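Local coordinates for heme-binding protein A (Haemophilus parasuis 29755, PDB 3TPA) that probably serves as a solute-binding protein of the family 5 type that captures glutathione, despite a name that points to heme, at residues Asn262-Gly268 / Ser484-Leu490; Ala229-Tyr233 / Asp245-Asp251; Cys13-Ala17 / Ser224-Asp228. The protein carries 1 engineered substitution. All blocks are in the same frame, centred on the assembly; numbering follows the deposited sequence.

Interaction 1 (Asn262-Gly268 / Ser484-Leu490)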
loop_
_atom_site.group_PDB
_atom_site.type_symbol
_atom_site.label_atom_id
_atom_site.label_comp_id
_atom_site.label_asym_id
_atom_site.label_seq_id
_atom_site.Cartn_x
_atom_site.Cartn_y
_atom_site.Cartn_z
ATOM N N ASN A 262 -5.540 -19.871 13.091
ATOM C CA ASN A 262 -4.689 -20.011 11.930
ATOM C C ASN A 262 -4.120 -18.616 11.657
ATOM O O ASN A 262 -4.780 -17.780 11.030
ATOM C CB ASN A 262 -5.531 -20.500 10.751
ATOM C CG ASN A 262 -4.773 -20.503 9.435
ATOM O OD1 ASN A 262 -3.543 -20.549 9.401
ATOM N ND2 ASN A 262 -5.515 -20.454 8.339
ATOM N N LEU A 263 -2.914 -18.357 12.161
ATOM C CA LEU A 263 -2.313 -17.036 12.033
ATOM C C LEU A 263 -1.534 -16.912 10.721
ATOM O O LEU A 263 -0.468 -17.498 10.577
ATOM C CB LEU A 263 -1.375 -16.746 13.211
ATOM C CG LEU A 263 -0.715 -15.359 13.127
ATOM C CD1 LEU A 263 -1.742 -14.251 13.379
ATOM C CD2 LEU A 263 0.442 -15.240 14.093
ATOM N N LEU A 264 -2.073 -16.155 9.770
ATOM C CA LEU A 264 -1.377 -15.898 8.508
ATOM C C LEU A 264 -0.485 -14.655 8.621
ATOM O O LEU A 264 -0.868 -13.661 9.247
ATOM C CB LEU A 264 -2.381 -15.709 7.369
ATOM C CG LEU A 264 -3.405 -16.819 7.127
ATOM C CD1 LEU A 264 -4.404 -16.406 6.055
ATOM C CD2 LEU A 264 -2.714 -18.120 6.744
ATOM N N GLU A 265 0.697 -14.704 8.007
ATOM C CA GLU A 265 1.616 -13.564 8.025
ATOM C C GLU A 265 2.383 -13.434 6.722
ATOM O O GLU A 265 2.600 -14.410 6.012
ATOM C CB GLU A 265 2.627 -13.692 9.162
ATOM C CG GLU A 265 3.447 -14.982 9.117
ATOM C CD GLU A 265 4.418 -15.069 10.276
ATOM O OE1 GLU A 265 4.157 -15.845 11.215
ATOM O OE2 GLU A 265 5.432 -14.347 10.262
ATOM N N ARG A 266 2.782 -12.207 6.422
ATOM C CA ARG A 266 3.695 -11.937 5.316
ATOM C C ARG A 266 4.205 -10.503 5.417
ATOM O O ARG A 266 3.615 -9.670 6.093
ATOM C CB ARG A 266 3.028 -12.191 3.969
ATOM C CG ARG A 266 1.833 -11.312 3.670
ATOM C CD ARG A 266 1.330 -11.570 2.257
ATOM N NE ARG A 266 2.295 -11.092 1.274
ATOM C CZ ARG A 266 2.299 -11.427 -0.009
ATOM N NH1 ARG A 266 3.219 -10.919 -0.807
ATOM N NH2 ARG A 266 1.389 -12.258 -0.496
ATOM N N GLU A 267 5.310 -10.223 4.753
ATOM C CA GLU A 267 5.944 -8.908 4.831
ATOM C C GLU A 267 5.060 -7.855 4.197
ATOM O O GLU A 267 4.399 -8.111 3.198
ATOM C CB GLU A 267 7.325 -8.961 4.162
ATOM C CG GLU A 267 8.236 -10.008 4.813
ATOM C CD GLU A 267 9.581 -10.116 4.134
ATOM O OE1 GLU A 267 9.631 -10.030 2.895
ATOM O OE2 GLU A 267 10.595 -10.282 4.836
ATOM N N GLY A 268 5.028 -6.676 4.808
ATOM C CA GLY A 268 4.284 -5.567 4.251
ATOM C C GLY A 268 5.104 -4.978 3.117
ATOM O O GLY A 268 6.311 -5.169 3.069
ATOM N N SER A 484 7.812 -4.335 7.818
ATOM C CA SER A 484 6.915 -4.815 8.870
ATOM C C SER A 484 6.291 -6.118 8.390
ATOM O O SER A 484 6.327 -6.430 7.193
ATOM C CB SER A 484 5.832 -3.784 9.179
ATOM O OG SER A 484 4.839 -3.795 8.161
ATOM N N ILE A 485 5.749 -6.892 9.324
ATOM C CA ILE A 485 4.980 -8.076 8.969
ATOM C C ILE A 485 3.495 -7.833 9.195
ATOM O O ILE A 485 3.103 -7.321 10.237
ATOM C CB ILE A 485 5.397 -9.294 9.794
ATOM C CG1 ILE A 485 6.787 -9.763 9.375
ATOM C CG2 ILE A 485 4.383 -10.424 9.603
ATOM C CD1 ILE A 485 7.353 -10.881 10.223
ATOM N N ASN A 486 2.665 -8.195 8.221
ATOM C CA ASN A 486 1.223 -8.088 8.406
ATOM C C ASN A 486 0.662 -9.411 8.883
ATOM O O ASN A 486 1.075 -10.476 8.416
ATOM C CB ASN A 486 0.527 -7.680 7.106
ATOM C CG ASN A 486 0.769 -6.219 6.743
ATOM O OD1 ASN A 486 0.724 -5.333 7.601
ATOM N ND2 ASN A 486 1.011 -5.965 5.466
ATOM N N TYR A 487 -0.295 -9.339 9.795
ATOM C CA TYR A 487 -0.936 -10.539 10.311
ATOM C C TYR A 487 -2.416 -10.556 10.013
ATOM O O TYR A 487 -3.095 -9.548 10.151
ATOM C CB TYR A 487 -0.750 -10.627 11.825
ATOM C CG TYR A 487 0.679 -10.787 12.256
ATOM C CD1 TYR A 487 1.340 -11.989 12.075
ATOM C CD2 TYR A 487 1.369 -9.735 12.837
ATOM C CE1 TYR A 487 2.659 -12.147 12.461
ATOM C CE2 TYR A 487 2.704 -9.883 13.236
ATOM C CZ TYR A 487 3.331 -11.097 13.053
ATOM O OH TYR A 487 4.643 -11.272 13.432
ATOM N N VAL A 488 -2.914 -11.713 9.608
ATOM C CA VAL A 488 -4.354 -11.948 9.570
ATOM C C VAL A 488 -4.680 -13.168 10.443
ATOM O O VAL A 488 -4.496 -14.320 10.031
ATOM C CB VAL A 488 -4.888 -12.160 8.148
ATOM C CG1 VAL A 488 -6.354 -12.550 8.185
ATOM C CG2 VAL A 488 -4.715 -10.902 7.297
ATOM N N PRO A 489 -5.147 -12.916 11.674
ATOM C CA PRO A 489 -5.509 -14.024 12.569
ATOM C C PRO A 489 -6.888 -14.573 12.212
ATOM O O PRO A 489 -7.880 -13.848 12.268
ATOM C CB PRO A 489 -5.533 -13.360 13.955
ATOM C CG PRO A 489 -4.905 -11.976 13.762
ATOM C CD PRO A 489 -5.232 -11.612 12.352
ATOM N N LEU A 490 -6.944 -15.846 11.842
ATOM C CA LEU A 490 -8.197 -16.474 11.452
ATOM C C LEU A 490 -8.624 -17.570 12.415
ATOM O O LEU A 490 -7.790 -18.287 12.957
ATOM C CB LEU A 490 -8.057 -17.122 10.079
ATOM C CG LEU A 490 -7.727 -16.263 8.876
ATOM C CD1 LEU A 490 -7.439 -17.167 7.694
ATOM C CD2 LEU A 490 -8.877 -15.315 8.591
HETATM O O HOH W 1 6.003 -13.330 12.921
HETATM O O HOH W 2 1.733 -7.507 3.126
#

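Interaction 2 (Ala229-Tyr233 / Asp245-Asp251)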
loop_
_atom_site.group_PDB
_atom_site.type_symbol
_atom_site.label_atom_id
_atom_site.label_comp_id
_atom_site.label_asym_id
_atom_site.label_seq_id
_atom_site.Cartn_x
_atom_site.Cartn_y
_atom_site.Cartn_z
ATOM N N ALA A 229 -8.485 -4.748 21.303
ATOM C CA ALA A 229 -7.625 -5.789 20.718
ATOM C C ALA A 229 -7.676 -7.100 21.496
ATOM O O ALA A 229 -7.705 -8.181 20.902
ATOM C CB ALA A 229 -6.196 -5.313 20.634
ATOM N N GLY A 230 -7.656 -6.996 22.822
ATOM C CA GLY A 230 -7.681 -8.169 23.686
ATOM C C GLY A 230 -8.980 -8.927 23.535
ATOM O O GLY A 230 -9.010 -10.160 23.567
ATOM N N THR A 231 -10.063 -8.175 23.371
ATOM C CA THR A 231 -11.389 -8.754 23.224
ATOM C C THR A 231 -11.543 -9.455 21.873
ATOM O O THR A 231 -12.117 -10.538 21.784
ATOM C CB THR A 231 -12.488 -7.681 23.397
ATOM O OG1 THR A 231 -12.396 -7.126 24.717
ATOM C CG2 THR A 231 -13.881 -8.282 23.185
ATOM N N ARG A 232 -11.033 -8.825 20.822
ATOM C CA ARG A 232 -10.989 -9.460 19.506
ATOM C C ARG A 232 -10.265 -10.810 19.594
ATOM O O ARG A 232 -10.776 -11.819 19.126
ATOM C CB ARG A 232 -10.329 -8.545 18.458
ATOM C CG ARG A 232 -11.131 -7.275 18.103
ATOM C CD ARG A 232 -10.667 -6.607 16.777
ATOM N NE ARG A 232 -9.336 -5.999 16.863
ATOM C CZ ARG A 232 -9.050 -4.898 17.550
ATOM N NH1 ARG A 232 -10.000 -4.262 18.235
ATOM N NH2 ARG A 232 -7.814 -4.429 17.560
ATOM N N TYR A 233 -9.079 -10.828 20.195
ATOM C CA TYR A 233 -8.342 -12.083 20.376
ATOM C C TYR A 233 -9.198 -13.129 21.109
ATOM O O TYR A 233 -9.410 -14.234 20.606
ATOM C CB TYR A 233 -7.052 -11.825 21.155
ATOM C CG TYR A 233 -6.208 -13.048 21.486
ATOM C CD1 TYR A 233 -6.265 -14.214 20.718
ATOM C CD2 TYR A 233 -5.338 -13.020 22.567
ATOM C CE1 TYR A 233 -5.475 -15.319 21.035
ATOM C CE2 TYR A 233 -4.551 -14.108 22.888
ATOM C CZ TYR A 233 -4.617 -15.252 22.129
ATOM O OH TYR A 233 -3.817 -16.312 22.498
ATOM N N ASP A 245 -8.873 -7.868 13.062
ATOM C CA ASP A 245 -7.848 -6.961 12.572
ATOM C C ASP A 245 -7.070 -6.347 13.743
ATOM O O ASP A 245 -7.410 -6.558 14.909
ATOM C CB ASP A 245 -8.440 -5.886 11.646
ATOM C CG ASP A 245 -9.353 -4.908 12.362
ATOM O OD1 ASP A 245 -9.689 -5.132 13.547
ATOM O OD2 ASP A 245 -9.753 -3.911 11.716
ATOM N N PHE A 246 -6.010 -5.617 13.409
ATOM C CA PHE A 246 -5.131 -4.970 14.390
ATOM C C PHE A 246 -4.944 -5.779 15.681
ATOM O O PHE A 246 -5.223 -5.293 16.768
ATOM C CB PHE A 246 -5.610 -3.539 14.690
ATOM C CG PHE A 246 -5.574 -2.623 13.477
ATOM C CD1 PHE A 246 -4.401 -2.000 13.088
ATOM C CD2 PHE A 246 -6.710 -2.415 12.717
ATOM C CE1 PHE A 246 -4.367 -1.167 11.953
ATOM C CE2 PHE A 246 -6.683 -1.587 11.587
ATOM C CZ PHE A 246 -5.515 -0.961 11.206
ATOM N N PRO A 247 -4.444 -7.017 15.555
ATOM C CA PRO A 247 -4.100 -7.785 16.751
ATOM C C PRO A 247 -2.981 -7.114 17.546
ATOM O O PRO A 247 -2.016 -6.643 16.950
ATOM C CB PRO A 247 -3.584 -9.104 16.175
ATOM C CG PRO A 247 -3.040 -8.732 14.821
ATOM C CD PRO A 247 -3.978 -7.668 14.317
ATOM N N ASN A 248 -3.099 -7.052 18.872
ATOM C CA ASN A 248 -1.980 -6.585 19.680
ATOM C C ASN A 248 -0.778 -7.485 19.454
ATOM O O ASN A 248 -0.886 -8.710 19.513
ATOM C CB ASN A 248 -2.332 -6.567 21.169
ATOM C CG ASN A 248 -2.996 -5.276 21.604
ATOM O OD1 ASN A 248 -2.994 -4.278 20.882
ATOM N ND2 ASN A 248 -3.568 -5.290 22.804
ATOM N N ILE A 249 0.371 -6.872 19.196
ATOM C CA ILE A 249 1.595 -7.637 18.936
ATOM C C ILE A 249 1.954 -8.561 20.098
ATOM O O ILE A 249 2.518 -9.637 19.890
ATOM C CB ILE A 249 2.795 -6.722 18.608
ATOM C CG1 ILE A 249 4.024 -7.562 18.239
ATOM C CG2 ILE A 249 3.102 -5.776 19.774
ATOM C CD1 ILE A 249 3.887 -8.314 16.931
ATOM N N SER A 250 1.624 -8.127 21.315
ATOM C CA SER A 250 1.849 -8.910 22.530
ATOM C C SER A 250 1.188 -10.281 22.457
ATOM O O SER A 250 1.627 -11.214 23.120
ATOM C CB SER A 250 1.256 -8.178 23.742
ATOM O OG SER A 250 1.671 -6.829 23.787
ATOM N N ASP A 251 0.095 -10.376 21.706
ATOM C CA ASP A 251 -0.685 -11.605 21.613
ATOM C C ASP A 251 -0.217 -12.547 20.505
ATOM O O ASP A 251 -0.613 -13.702 20.465
ATOM C CB ASP A 251 -2.176 -11.287 21.373
ATOM C CG ASP A 251 -2.851 -10.658 22.576
ATOM O OD1 ASP A 251 -2.502 -11.011 23.720
ATOM O OD2 ASP A 251 -3.750 -9.806 22.370
HETATM O O HOH W 3 -5.032 -9.103 20.207
#

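Interaction 3 (Cys13-Ala17 / Ser224-Asp228)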
loop_
_atom_site.group_PDB
_atom_site.type_symbol
_atom_site.label_atom_id
_atom_site.label_comp_id
_atom_site.label_asym_id
_atom_site.label_seq_id
_atom_site.Cartn_x
_atom_site.Cartn_y
_atom_site.Cartn_z
ATOM N N CYS A 13 -14.422 -9.278 12.767
ATOM C CA CYS A 13 -14.433 -8.375 13.913
ATOM C C CYS A 13 -13.381 -7.319 13.743
ATOM O O CYS A 13 -12.187 -7.617 13.772
ATOM C CB CYS A 13 -14.195 -9.139 15.218
ATOM S SG CYS A 13 -15.515 -10.272 15.626
ATOM N N ILE A 14 -13.837 -6.084 13.571
ATOM C CA ILE A 14 -12.957 -4.978 13.246
ATOM C C ILE A 14 -12.890 -3.919 14.344
ATOM O O ILE A 14 -13.846 -3.713 15.087
ATOM C CB ILE A 14 -13.378 -4.330 11.920
ATOM C CG1 ILE A 14 -14.860 -3.949 11.974
ATOM C CG2 ILE A 14 -13.122 -5.293 10.767
ATOM C CD1 ILE A 14 -15.317 -3.133 10.787
ATOM N N ALA A 15 -11.755 -3.235 14.417
ATOM C CA ALA A 15 -11.475 -2.307 15.506
ATOM C C ALA A 15 -12.280 -1.013 15.441
ATOM O O ALA A 15 -12.701 -0.492 16.472
ATOM C CB ALA A 15 -9.999 -1.997 15.560
ATOM N N THR A 16 -12.490 -0.485 14.240
ATOM C CA THR A 16 -13.213 0.784 14.118
ATOM C C THR A 16 -14.273 0.753 13.016
ATOM O O THR A 16 -14.171 -0.020 12.068
ATOM C CB THR A 16 -12.245 1.946 13.860
ATOM O OG1 THR A 16 -11.551 1.714 12.631
ATOM C CG2 THR A 16 -11.224 2.068 15.001
ATOM N N ALA A 17 -15.290 1.600 13.148
ATOM C CA ALA A 17 -16.370 1.647 12.169
ATOM C C ALA A 17 -15.845 2.286 10.878
ATOM O O ALA A 17 -15.119 3.278 10.937
ATOM C CB ALA A 17 -17.539 2.443 12.725
ATOM N N SER A 224 -18.396 -6.917 12.495
ATOM C CA SER A 224 -18.771 -6.490 13.841
ATOM C C SER A 224 -17.713 -5.594 14.475
ATOM O O SER A 224 -16.584 -6.017 14.702
ATOM C CB SER A 224 -19.024 -7.703 14.736
ATOM O OG SER A 224 -19.196 -7.308 16.090
ATOM N N ILE A 225 -18.080 -4.349 14.764
ATOM C CA ILE A 225 -17.117 -3.422 15.361
ATOM C C ILE A 225 -16.827 -3.826 16.804
ATOM O O ILE A 225 -17.713 -3.825 17.662
ATOM C CB ILE A 225 -17.583 -1.949 15.330
ATOM C CG1 ILE A 225 -17.588 -1.406 13.901
ATOM C CG2 ILE A 225 -16.663 -1.081 16.174
ATOM C CD1 ILE A 225 -18.671 -1.987 13.024
ATOM N N THR A 226 -15.567 -4.148 17.053
ATOM C CA THR A 226 -15.128 -4.710 18.312
ATOM C C THR A 226 -13.841 -4.001 18.668
ATOM O O THR A 226 -12.761 -4.468 18.321
ATOM C CB THR A 226 -14.831 -6.200 18.147
ATOM O OG1 THR A 226 -15.866 -6.815 17.363
ATOM C CG2 THR A 226 -14.718 -6.891 19.517
ATOM N N PRO A 227 -13.954 -2.878 19.391
ATOM C CA PRO A 227 -12.859 -1.909 19.519
ATOM C C PRO A 227 -11.617 -2.359 20.282
ATOM O O PRO A 227 -10.560 -1.782 20.051
ATOM C CB PRO A 227 -13.525 -0.713 20.206
ATOM C CG PRO A 227 -14.725 -1.266 20.875
ATOM C CD PRO A 227 -15.190 -2.419 20.049
ATOM N N ASP A 228 -11.716 -3.361 21.150
ATOM C CA ASP A 228 -10.575 -3.707 21.997
ATOM C C ASP A 228 -9.795 -4.922 21.468
ATOM O O ASP A 228 -10.372 -5.993 21.226
ATOM C CB ASP A 228 -11.023 -3.947 23.445
ATOM C CG ASP A 228 -11.608 -2.688 24.109
ATOM O OD1 ASP A 228 -11.261 -1.550 23.705
ATOM O OD2 ASP A 228 -12.413 -2.848 25.060
HETATM O O HOH W 4 -10.111 0.453 18.379
#

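Interaction 1 (Asn262-Gly268 / Ser484-Leu490)
Strands Asn262-Glu267 and Ser484-Leu490 run antiparallel, their axes 4.5 Å apart at closest approach and their directions 156° apart, with Asn262-Leu490, Leu264-Val488 and Arg266-Asn486 as the hydrogen-bonded pairs. A seventh bond, Gly268 N to Ser484 O at 2.7 Å, is almost straight and extends the ladder past the last bridge. On one face, Leu263 holds CG anti to its own nitrogen (chi1 -180°), which lets CD1 rest on the Pro489 ring while CD2 reaches Tyr487 CD1 at 3.9 Å. Glu265 lies alongside the tyrosine, its CB 3.6 Å from Tyr487 CD1 and its carboxylate plane turned 69° from the ring. Ile485 CG2 covers one face of that ring toward the rim. A water at the ring edge accepts from Tyr487 OH and donates to Glu265 OE2, linking the two polar ends. On the other face, the methyls Leu264 CD1 and Leu490 CD1 meet at 3.5 Å, and Asn486 ND2 donates a hydrogen bond to a second water, which in turn donates to Glu267 O. Ile252 of helix 249-255 packs on Leu263 and Tyr487. Backbone bonds thus fix the pairing, and apolar contacts back it on both faces, Leu263 with Pro489 and Tyr487, Leu264 with Val488 and Leu490. Two waters bridge the strands, while Arg266, Glu267 and Ser484 bond outside the pair, to Gly49, Thr311 and Asn270.

Interaction 2 (Ala229-Tyr233 / Asp245-Asp251)
Arg232 and Tyr233 leave helix 229-237 on different first torsions: the arginine sets CG opposite its carbonyl carbon (chi1 -68°) and bends at chi3, bringing the guanidinium to the backbone of Asp245 and Phe246, whereas the tyrosine sets CG opposite its nitrogen (chi1 177°) and brings its ring to Asp251. Two N-H groups of the arginine then bind successive carbonyls. NE donates to Asp245 O at 2.8 Å, with the oxygen slightly tilted from the guanidinium plane, and NH2 donates to Phe246 O, which lies in that plane although the nitrogen sits above the carbonyl's own plane. Asp245 OD1 adds a salt bridge to NE at 3.4 Å, but well out of the guanidinium plane and with no N-H aimed at it; the carboxylate is turned 82° to the guanidinium. The third nitrogen, NH1, binds Thr226 O, so the cation joins the turn before its own helix to the loop after strand 243-244. Ala229 CA lies over the rim of one guanidinium face. Tyr233 CD2 approaches Asp251 CG obliquely at 3.4 Å, ring and carboxylate planes being about 42° apart; the phenol oxygen bonds to Asp258. A water donates to Ala229 O and to Asp251 OD2, the latter at 2.6 Å, and accepts from Asn248 N, bridging both segments. This is a helix-strand-helix connection in which short strand 243-244 edges the mixed sheet, and a helix arginine pins the following loop by its carbonyl oxygens within the periplasmic-binding-protein type of fold.

Interaction 3 (Cys13-Ala17 / Ser224-Asp228)
Ile14 and Ile225 cross where two parallel strands, 9-14 and 220-225, end together as neighbours in the mixed five-stranded sheet of this solute-binding fold. Ile225 CB lies 4.1 Å from Ile14 O, and from there the side chain divides. Its CG2 branch comes within 4.0 Å of Ile14 O, and lies as near to Ala15 O. The CG1 branch, placed beside the backbone nitrogen by chi1 -69°, touches Ala17 CA at 3.7 Å. At the tip, CD1 meets Ile14 CD1, the two methyls forming a small apolar patch on the face that carries both isoleucines. The opposite face carries Cys13 and Ser224. Here Cys13 CB is 3.6 Å from Thr226 OG1, while its sulfur is joined to Cys241 in a disulfide, tying this strand to the chain just ahead of strand 243-244. Backbone bonds set the register: Ile14 N donates to Ser224 O, and Thr226 N returns a bond to Ile14 O that is short at 2.6 Å and nearly straight at 176°. Beyond the strands, Ala15 O is approached by Pro227 CA through a C-H contact, and a water bonds firmly to Pro227 O but weakly to Ala15 O. Helix 229-237 packs here through Arg232 on Ala15 and Thr231 on Thr226, and Asp245 makes a weak bond to Ala15 N. Ser224 O is gripped twice, as Thr226 OG1 also donates to it at 2.9 Å, reaching the carbonyl from the face of its plane opposite to the one used by Ile14 N.

Overall arrangement
Interactions 3, 2 and 1 follow one another along the chain. The centre of interaction 1 is about 15 Å from that of the chain, against about 22 Å for the other two; it is also the more buried, with five of its 14 touching residues buried against two in each of the others. Interactions 1 and 3 are strand pairings, one a long antiparallel ladder in the six-stranded sheet and the other the short parallel end of a different sheet; interaction 2 joins helix 229-237 to a loop through side-chain charge, carbonyls and water. Interaction 2 sits between the others: Pro247 and Ile249 pack on Pro489 and Tyr487, while Arg232 and Asp245 reach segments 224-228 and 13-17. Interactions 1 and 3 do not touch.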